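Local coordinates for enolase (alpha proteobacterium BAL199, PDB 3UGV), which probably catalyses a magnesium-dependent lyase reaction on a carboxylate substrate, as a member of the enolase superfamily, at residues F[159-164]-F[247-252]; F[180-185]-F[218-223]; F[195-198]-F[204-207]. All blocks are in the same frame, centred on the assembly; numbering follows the deposited sequence.

Contact 1: residues F[159-164]-F[247-252]. With MG (magnesium ion), chain B.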
loop_
_atom_site.group_PDB
_atom_site.type_symbol
_atom_site.label_atom_id
_atom_site.label_comp_id
_atom_site.label_asym_id
_atom_site.label_seq_id
_atom_site.Cartn_x
_atom_site.Cartn_y
_atom_site.Cartn_z
ATOM N N LYS F 159 -2.235 -3.242 -38.723
ATOM C CA LYS F 159 -3.682 -3.354 -38.574
ATOM C C LYS F 159 -4.223 -2.014 -38.115
ATOM O O LYS F 159 -3.666 -1.399 -37.212
ATOM C CB LYS F 159 -4.040 -4.450 -37.558
ATOM C CG LYS F 159 -5.498 -4.923 -37.617
ATOM C CD LYS F 159 -5.778 -6.007 -36.585
ATOM C CE LYS F 159 -5.388 -5.511 -35.199
ATOM N NZ LYS F 159 -5.534 -6.542 -34.130
ATOM N N ALA F 160 -5.288 -1.539 -38.748
ATOM C CA ALA F 160 -5.839 -0.243 -38.368
ATOM C C ALA F 160 -7.334 -0.328 -38.154
ATOM O O ALA F 160 -7.970 -1.319 -38.498
ATOM C CB ALA F 160 -5.509 0.814 -39.414
ATOM N N TYR F 161 -7.893 0.714 -37.562
ATOM C CA TYR F 161 -9.333 0.835 -37.435
ATOM C C TYR F 161 -9.707 2.208 -37.941
ATOM O O TYR F 161 -8.892 3.139 -37.912
ATOM C CB TYR F 161 -9.785 0.634 -35.979
ATOM C CG TYR F 161 -9.345 1.724 -34.996
ATOM C CD1 TYR F 161 -10.172 2.793 -34.707
ATOM C CD2 TYR F 161 -8.118 1.655 -34.339
ATOM C CE1 TYR F 161 -9.786 3.770 -33.809
ATOM C CE2 TYR F 161 -7.731 2.617 -33.439
ATOM C CZ TYR F 161 -8.574 3.674 -33.180
ATOM O OH TYR F 161 -8.212 4.643 -32.302
ATOM N N ASN F 162 -10.939 2.340 -38.401
ATOM C CA ASN F 162 -11.346 3.540 -39.106
ATOM C C ASN F 162 -12.008 4.554 -38.167
ATOM O O ASN F 162 -13.131 4.338 -37.700
ATOM C CB ASN F 162 -12.298 3.146 -40.256
ATOM C CG ASN F 162 -12.573 4.292 -41.219
ATOM O OD1 ASN F 162 -12.438 5.473 -40.878
ATOM N ND2 ASN F 162 -12.976 3.943 -42.434
ATOM N N SER F 163 -11.330 5.668 -37.895
ATOM C CA SER F 163 -11.961 6.712 -37.094
ATOM C C SER F 163 -12.501 7.906 -37.884
ATOM O O SER F 163 -12.729 8.972 -37.313
ATOM C CB SER F 163 -11.069 7.165 -35.921
ATOM O OG SER F 163 -9.904 7.823 -36.359
ATOM N N ASN F 164 -12.740 7.724 -39.181
ATOM C CA ASN F 164 -13.233 8.833 -40.003
ATOM C C ASN F 164 -14.547 9.473 -39.536
ATOM O O ASN F 164 -14.778 10.654 -39.790
ATOM C CB ASN F 164 -13.397 8.409 -41.454
ATOM C CG ASN F 164 -12.192 8.743 -42.309
ATOM O OD1 ASN F 164 -11.327 9.544 -41.930
ATOM N ND2 ASN F 164 -12.139 8.136 -43.489
ATOM N N LEU F 247 -17.773 -4.389 -26.446
ATOM C CA LEU F 247 -16.936 -3.382 -27.115
ATOM C C LEU F 247 -15.460 -3.748 -27.040
ATOM O O LEU F 247 -15.033 -4.445 -26.112
ATOM C CB LEU F 247 -17.129 -2.011 -26.466
ATOM C CG LEU F 247 -18.568 -1.514 -26.421
ATOM C CD1 LEU F 247 -18.660 -0.285 -25.546
ATOM C CD2 LEU F 247 -19.071 -1.243 -27.852
ATOM N N GLU F 248 -14.684 -3.282 -28.015
ATOM C CA GLU F 248 -13.244 -3.524 -28.032
ATOM C C GLU F 248 -12.577 -2.707 -26.916
ATOM O O GLU F 248 -11.715 -3.198 -26.201
ATOM C CB GLU F 248 -12.652 -3.133 -29.377
ATOM C CG GLU F 248 -11.120 -3.168 -29.425
ATOM C CD GLU F 248 -10.549 -4.556 -29.669
ATOM O OE1 GLU F 248 -11.338 -5.502 -29.907
ATOM O OE2 GLU F 248 -9.302 -4.695 -29.643
ATOM N N TRP F 249 -12.997 -1.459 -26.760
ATOM C CA TRP F 249 -12.600 -0.681 -25.595
ATOM C C TRP F 249 -13.488 0.523 -25.408
ATOM O O TRP F 249 -14.234 0.888 -26.315
ATOM C CB TRP F 249 -11.139 -0.235 -25.687
ATOM C CG TRP F 249 -10.819 0.842 -26.710
ATOM C CD1 TRP F 249 -11.337 2.115 -26.775
ATOM C CD2 TRP F 249 -9.841 0.761 -27.756
ATOM N NE1 TRP F 249 -10.765 2.808 -27.822
ATOM C CE2 TRP F 249 -9.834 2.003 -28.426
ATOM C CE3 TRP F 249 -8.971 -0.243 -28.192
ATOM C CZ2 TRP F 249 -9.002 2.256 -29.512
ATOM C CZ3 TRP F 249 -8.150 0.013 -29.272
ATOM C CH2 TRP F 249 -8.173 1.248 -29.921
ATOM N N ILE F 250 -13.392 1.130 -24.227
ATOM C CA ILE F 250 -14.063 2.387 -23.917
ATOM C C ILE F 250 -13.013 3.479 -23.667
ATOM O O ILE F 250 -12.104 3.318 -22.835
ATOM C CB ILE F 250 -14.948 2.235 -22.678
ATOM C CG1 ILE F 250 -16.043 1.198 -22.937
ATOM C CG2 ILE F 250 -15.554 3.568 -22.264
ATOM C CD1 ILE F 250 -16.701 0.729 -21.655
ATOM N N GLU F 251 -13.149 4.597 -24.373
ATOM C CA GLU F 251 -12.091 5.599 -24.411
ATOM C C GLU F 251 -12.503 6.897 -23.735
ATOM O O GLU F 251 -13.588 7.412 -24.003
ATOM C CB GLU F 251 -11.703 5.861 -25.867
ATOM C CG GLU F 251 -10.458 6.679 -26.079
ATOM C CD GLU F 251 -10.130 6.828 -27.563
ATOM O OE1 GLU F 251 -10.240 5.825 -28.320
ATOM O OE2 GLU F 251 -9.777 7.952 -27.973
ATOM N N GLU F 252 -11.625 7.382 -22.849
ATOM C CA GLU F 252 -11.723 8.694 -22.168
ATOM C C GLU F 252 -13.125 9.147 -21.779
ATOM O O GLU F 252 -13.652 10.128 -22.328
ATOM C CB GLU F 252 -11.042 9.793 -22.995
ATOM C CG GLU F 252 -9.525 9.697 -23.014
ATOM C CD GLU F 252 -8.850 10.905 -23.656
ATOM O OE1 GLU F 252 -9.394 11.447 -24.651
ATOM O OE2 GLU F 252 -7.765 11.305 -23.163
HETATM MG MG MG B . -10.132 9.707 -28.686
HETATM O O HOH W 1 -9.574 9.693 -30.712
HETATM O O HOH W 2 -10.677 11.660 -29.174
HETATM O O HOH W 3 -10.724 10.237 -26.726
#
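Tyr161 and Trp249 bridge two backbones that stay well apart: the nearest CA atoms of 159-164 and 247-252, those of Tyr161 and Glu248, are 11.1 Å from each other. No backbone bond joins the two segments, and their long aromatic side chains span the gap. The rings form an offset edge-to-face pair, with planes at 89° and 5.5 Å between the centroid of the Tyr161 ring and that of the six-membered ring of Trp249. The edge of the indole points toward the tyrosine face, Trp249 CH2 coming to 3.8 Å from Tyr161 CE2. The phenol oxygen lies at that same indole edge, near its plane, with Tyr161 OH 3.8 Å from Trp249 CZ2, while its hydrogen bond goes to Lys194. Trp249 holds CG between its backbone N and carbonyl carbon (chi1 71°), a rotation that carries the indole toward Tyr161, with its NH on the side of Glu251. Trp249 NE1 donates to Glu251 OE1 over 3.1 Å (145°), meeting that oxygen's anti lone pair, with the acceptor tilted out of the indole plane. The other oxygen, Glu251 OE2, binds magnesium at 1.9 Å, and three waters, Asp225 and Glu277 complete the metal's shell. With Lys194 also in a salt bridge to OE1, the carboxylate is held from both ends, and the indole acts as a second-shell support for the metal ligand. Replacing Trp249 with an alanine is likely to open a gap beside the Tyr161 ring and to leave Glu251 OE1 with the lysine but no indole donor. Met223 of strand 221-225 packs on both aromatic side chains, and Met274 of strand 273-275 on the indole. Strand 157-162 pairs in parallel with 346-348, and 249-251 sits between 221-225 and 273-275, so the contact crosses the enolase-type barrel's interior.

Contact 2: residues F[180-185]-F[218-223]; sequences ELKAEG and RDTALM
Lys182 reaches out from helix 171-183 and brings the last part of its chain up beside the Thr220 hydroxyl, the two side chains approaching at a slant. The lysine leaves the helix with CG opposite the backbone N (chi1 -170°), runs on extended through CD and CE, and bends only at the last torsion (chi4 56°). That final kink lays the end of the chain along the hydroxyl: Lys182 CE passes 3.6 Å from Thr220 OG1. Lys182 NZ ends 3.2 Å from Thr220 OG1, a weak hydrogen bond; the stronger partner of the ammonium group is the backbone oxygen of Phe190. On the threonine side, OG1 stands opposite the carbonyl carbon (chi1 -57°), the rotation that presents the hydroxyl to the lysine. The same oxygen is hydrogen-bonded to the carbonyl of Val216, at the end of helix 202-216, so it accepts from the lysine and donates to that carbonyl. Asp219 comes near without pairing: its OD2 lies 5.3 Å from Lys182 NZ, close enough perhaps to steady the positive charge. Little else passes between the segments, whose nearest CA atoms, those of Lys182 and Thr220, are 8.5 Å apart. The methylene chain of Lys182 also lies on Val216, and the side chain of Thr220 packs on Leu193 of strand 192-196. This is a partly buried contact at the end where strands enter the barrel. After helix 171-183 the chain runs through the loop at Phe190 into strand 192-196. Helix 202-216 likewise finishes just before Thr220 and strand 221-225. Lys182 thus ties together the C-terminal part of one barrel helix, the loop after it, and the turn that follows the next helix.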
loop_
_atom_site.group_PDB
_atom_site.type_symbol
_atom_site.label_atom_id
_atom_site.label_comp_id
_atom_site.label_asym_id
_atom_site.label_seq_id
_atom_site.Cartn_x
_atom_site.Cartn_y
_atom_site.Cartn_z
ATOM N N GLU F 180 -20.020 2.172 -45.133
ATOM C CA GLU F 180 -19.042 2.935 -45.921
ATOM C C GLU F 180 -17.644 2.861 -45.300
ATOM O O GLU F 180 -16.694 2.440 -45.955
ATOM C CB GLU F 180 -19.425 4.416 -46.020
ATOM C CG GLU F 180 -20.536 4.812 -46.989
ATOM C CD GLU F 180 -20.814 6.332 -46.932
ATOM O OE1 GLU F 180 -20.069 7.115 -47.570
ATOM O OE2 GLU F 180 -21.764 6.749 -46.229
ATOM N N LEU F 181 -17.516 3.286 -44.041
ATOM C CA LEU F 181 -16.207 3.300 -43.383
ATOM C C LEU F 181 -15.531 1.932 -43.402
ATOM O O LEU F 181 -14.336 1.840 -43.661
ATOM C CB LEU F 181 -16.315 3.780 -41.944
ATOM C CG LEU F 181 -17.006 5.107 -41.672
ATOM C CD1 LEU F 181 -16.783 5.473 -40.216
ATOM C CD2 LEU F 181 -16.471 6.172 -42.600
ATOM N N LYS F 182 -16.285 0.864 -43.139
ATOM C CA LYS F 182 -15.680 -0.471 -43.203
ATOM C C LYS F 182 -15.042 -0.699 -44.561
ATOM O O LYS F 182 -13.898 -1.130 -44.645
ATOM C CB LYS F 182 -16.702 -1.572 -42.932
ATOM C CG LYS F 182 -16.087 -2.958 -42.759
ATOM C CD LYS F 182 -17.142 -3.953 -42.294
ATOM C CE LYS F 182 -16.662 -5.406 -42.353
ATOM N NZ LYS F 182 -15.407 -5.646 -41.578
ATOM N N ALA F 183 -15.805 -0.403 -45.614
ATOM C CA ALA F 183 -15.381 -0.621 -46.999
ATOM C C ALA F 183 -14.177 0.218 -47.398
ATOM O O ALA F 183 -13.445 -0.154 -48.318
ATOM C CB ALA F 183 -16.539 -0.359 -47.964
ATOM N N GLU F 184 -13.979 1.349 -46.718
ATOM C CA GLU F 184 -12.807 2.167 -46.969
ATOM C C GLU F 184 -11.533 1.383 -46.701
ATOM O O GLU F 184 -10.476 1.740 -47.197
ATOM C CB GLU F 184 -12.826 3.435 -46.127
ATOM C CG GLU F 184 -13.706 4.540 -46.685
ATOM C CD GLU F 184 -13.553 5.850 -45.917
ATOM O OE1 GLU F 184 -13.460 5.799 -44.667
ATOM O OE2 GLU F 184 -13.515 6.925 -46.562
ATOM N N GLY F 185 -11.632 0.311 -45.919
ATOM C CA GLY F 185 -10.460 -0.479 -45.575
ATOM C C GLY F 185 -9.870 -1.258 -46.742
ATOM O O GLY F 185 -8.723 -1.722 -46.669
ATOM N N ARG F 218 -20.552 -8.458 -35.822
ATOM C CA ARG F 218 -19.692 -8.421 -34.638
ATOM C C ARG F 218 -18.283 -8.939 -34.921
ATOM O O ARG F 218 -17.416 -8.917 -34.057
ATOM C CB ARG F 218 -20.341 -9.145 -33.452
ATOM C CG ARG F 218 -21.390 -8.288 -32.739
ATOM C CD ARG F 218 -22.194 -9.097 -31.748
ATOM N NE ARG F 218 -23.051 -8.261 -30.904
ATOM C CZ ARG F 218 -24.145 -7.625 -31.328
ATOM N NH1 ARG F 218 -24.521 -7.695 -32.606
ATOM N NH2 ARG F 218 -24.868 -6.905 -30.472
ATOM N N ASP F 219 -18.058 -9.404 -36.141
ATOM C CA ASP F 219 -16.703 -9.639 -36.595
ATOM C C ASP F 219 -15.919 -8.322 -36.740
ATOM O O ASP F 219 -14.711 -8.327 -36.975
ATOM C CB ASP F 219 -16.722 -10.339 -37.932
ATOM C CG ASP F 219 -15.370 -10.875 -38.303
ATOM O OD1 ASP F 219 -14.949 -11.858 -37.652
ATOM O OD2 ASP F 219 -14.729 -10.314 -39.226
ATOM N N THR F 220 -16.628 -7.206 -36.629
ATOM C CA THR F 220 -16.033 -5.879 -36.661
ATOM C C THR F 220 -15.964 -5.353 -35.236
ATOM O O THR F 220 -16.995 -5.212 -34.574
ATOM C CB THR F 220 -16.881 -4.889 -37.493
ATOM O OG1 THR F 220 -17.056 -5.396 -38.820
ATOM C CG2 THR F 220 -16.197 -3.549 -37.577
ATOM N N ALA F 221 -14.746 -5.084 -34.764
ATOM C CA ALA F 221 -14.530 -4.523 -33.444
ATOM C C ALA F 221 -15.055 -3.098 -33.425
ATOM O O ALA F 221 -14.882 -2.371 -34.407
ATOM C CB ALA F 221 -13.037 -4.545 -33.104
ATOM N N LEU F 222 -15.705 -2.709 -32.325
ATOM C CA LEU F 222 -16.093 -1.311 -32.096
ATOM C C LEU F 222 -15.330 -0.694 -30.925
ATOM O O LEU F 222 -15.330 -1.223 -29.807
ATOM C CB LEU F 222 -17.591 -1.174 -31.837
ATOM C CG LEU F 222 -18.508 -1.660 -32.947
ATOM C CD1 LEU F 222 -19.950 -1.458 -32.524
ATOM C CD2 LEU F 222 -18.215 -0.907 -34.227
ATOM N N MET F 223 -14.656 0.412 -31.198
ATOM C CA MET F 223 -13.965 1.168 -30.167
ATOM C C MET F 223 -14.851 2.360 -29.866
ATOM O O MET F 223 -15.254 3.086 -30.761
ATOM C CB MET F 223 -12.603 1.652 -30.670
ATOM C CG MET F 223 -11.557 0.570 -30.905
ATOM S SD MET F 223 -11.934 -0.536 -32.296
ATOM C CE MET F 223 -10.259 -0.912 -32.831
#

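Contact 3: residues F[195-198]-F[204-207]; sequences LRMG and VDIE
Asp205 carries nearly all of the meeting with Met197 and Gly198, one residue into a helical segment that starts with Val204. Val204 itself turns to other neighbours, its side chain resting on Pro171 and Arg199 while its carbonyl bonds to Thr208 OG1. At Asp205 the chain comes closest, its CA being 5.7 Å from that of Met197. CG is held opposite the carbonyl carbon (chi1 -84°), which sends the carboxylate toward the end of strand 192-196. There the amide of Gly198 divides its hydrogen between both oxygens: Gly198 N is 3.0 Å from Asp205 OD2, at 146°, and 3.2 Å from Asp205 OD1, at 152°. Both are approached on the syn side but tilted out of the carboxylate plane, so the amide sits between the oxygens and off their plane. Met197 crosses the aspartate at an oblique angle, Met197 CB 3.7 Å from Asp205 CG and Met197 SD 3.8 Å from Asp205 CB. The methyl end continues past the aspartate to the helix backbone, with Met197 CE 3.7 Å from Asp205 O. Gly198 adopts backbone angles at which a beta carbon would be jammed against the carbonyl oxygen of Met197. Ile206 then points its CB away from the strand, and Glu207 leans on Pro171 of helix 171-183. The contact closes the short turn from strand 192-196 into helix 202-216, the first half of a beta-alpha-beta unit of the barrel. A buried carboxylate here is met by one amide shared over two oxygens, by a salt bridge from Arg199 to OD1, and by a long, weak ion pair from Arg238 to OD2. In the opening turn of its helix, its negative charge would also be favourably placed against the helix dipole, all of which is consistent with an ionised aspartate.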
loop_
_atom_site.group_PDB
_atom_site.type_symbol
_atom_site.label_atom_id
_atom_site.label_comp_id
_atom_site.label_asym_id
_atom_site.label_seq_id
_atom_site.Cartn_x
_atom_site.Cartn_y
_atom_site.Cartn_z
ATOM N N LEU F 195 -16.460 4.302 -32.763
ATOM C CA LEU F 195 -17.830 4.757 -32.610
ATOM C C LEU F 195 -17.897 5.816 -31.496
ATOM O O LEU F 195 -17.490 5.560 -30.363
ATOM C CB LEU F 195 -18.727 3.556 -32.281
ATOM C CG LEU F 195 -20.194 3.836 -31.994
ATOM C CD1 LEU F 195 -20.834 4.372 -33.247
ATOM C CD2 LEU F 195 -20.903 2.591 -31.510
ATOM N N ARG F 196 -18.392 7.012 -31.812
ATOM C CA ARG F 196 -18.490 8.046 -30.785
ATOM C C ARG F 196 -19.791 7.919 -29.996
ATOM O O ARG F 196 -20.851 7.622 -30.554
ATOM C CB ARG F 196 -18.355 9.448 -31.376
ATOM C CG ARG F 196 -16.915 9.901 -31.619
ATOM C CD ARG F 196 -16.302 9.359 -32.917
ATOM N NE ARG F 196 -14.890 9.737 -33.034
ATOM C CZ ARG F 196 -14.175 9.669 -34.158
ATOM N NH1 ARG F 196 -14.746 9.235 -35.275
ATOM N NH2 ARG F 196 -12.890 10.039 -34.172
ATOM N N MET F 197 -19.696 8.130 -28.690
ATOM C CA MET F 197 -20.863 8.089 -27.816
ATOM C C MET F 197 -20.940 9.356 -26.960
ATOM O O MET F 197 -19.983 10.135 -26.875
ATOM C CB MET F 197 -20.827 6.854 -26.914
ATOM C CG MET F 197 -21.094 5.519 -27.648
ATOM S SD MET F 197 -21.613 4.212 -26.493
ATOM C CE MET F 197 -21.934 2.846 -27.602
ATOM N N GLY F 198 -22.086 9.558 -26.332
ATOM C CA GLY F 198 -22.297 10.729 -25.506
ATOM C C GLY F 198 -23.549 11.508 -25.871
ATOM O O GLY F 198 -23.615 12.714 -25.654
ATOM N N VAL F 204 -29.905 5.865 -26.612
ATOM C CA VAL F 204 -29.699 6.050 -28.039
ATOM C C VAL F 204 -28.259 5.710 -28.442
ATOM O O VAL F 204 -28.010 5.269 -29.561
ATOM C CB VAL F 204 -30.118 7.462 -28.497
ATOM C CG1 VAL F 204 -30.004 7.587 -29.997
ATOM C CG2 VAL F 204 -31.553 7.744 -28.071
ATOM N N ASP F 205 -27.312 5.899 -27.530
ATOM C CA ASP F 205 -25.931 5.467 -27.776
ATOM C C ASP F 205 -25.906 3.961 -28.020
ATOM O O ASP F 205 -25.275 3.470 -28.950
ATOM C CB ASP F 205 -25.036 5.771 -26.566
ATOM C CG ASP F 205 -24.516 7.191 -26.550
ATOM O OD1 ASP F 205 -24.405 7.812 -27.624
ATOM O OD2 ASP F 205 -24.198 7.681 -25.448
ATOM N N ILE F 206 -26.595 3.235 -27.155
ATOM C CA ILE F 206 -26.614 1.784 -27.204
ATOM C C ILE F 206 -27.343 1.337 -28.467
ATOM O O ILE F 206 -26.934 0.405 -29.153
ATOM C CB ILE F 206 -27.316 1.233 -25.944
ATOM C CG1 ILE F 206 -26.392 1.394 -24.730
ATOM C CG2 ILE F 206 -27.748 -0.220 -26.143
ATOM C CD1 ILE F 206 -27.060 1.105 -23.423
ATOM N N GLU F 207 -28.434 2.027 -28.760
ATOM C CA GLU F 207 -29.210 1.799 -29.966
ATOM C C GLU F 207 -28.304 1.928 -31.186
ATOM O O GLU F 207 -28.366 1.111 -32.109
ATOM C CB GLU F 207 -30.323 2.837 -30.022
ATOM C CG GLU F 207 -31.451 2.540 -30.964
ATOM C CD GLU F 207 -32.456 3.683 -30.991
ATOM O OE1 GLU F 207 -32.838 4.169 -29.897
ATOM O OE2 GLU F 207 -32.841 4.108 -32.104
#

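Contacts 1 and 3 are buried, while contact 2 is partly buried. All three reach the same parallel sheet: 192-196 supplies contact 3, its neighbour 221-225 contact 2, and the next strand, 249-251, contact 1. Their chemistry follows their place. Inside the barrel contact 1 pairs aromatic rings beside the magnesium site; at the barrel's rim contact 2 has a single weak polar bond; where strand turns to helix, contact 3 relies on a carboxylate and a backbone amide. They also touch one another. Probable bonds from Glu248 N to the carbonyl of Leu222 and from Leu195 N to that of Met223 join the neighbouring strands, Asn162 bonds to the carbonyl of Leu181, and Arg196 bonds to that of Ser163.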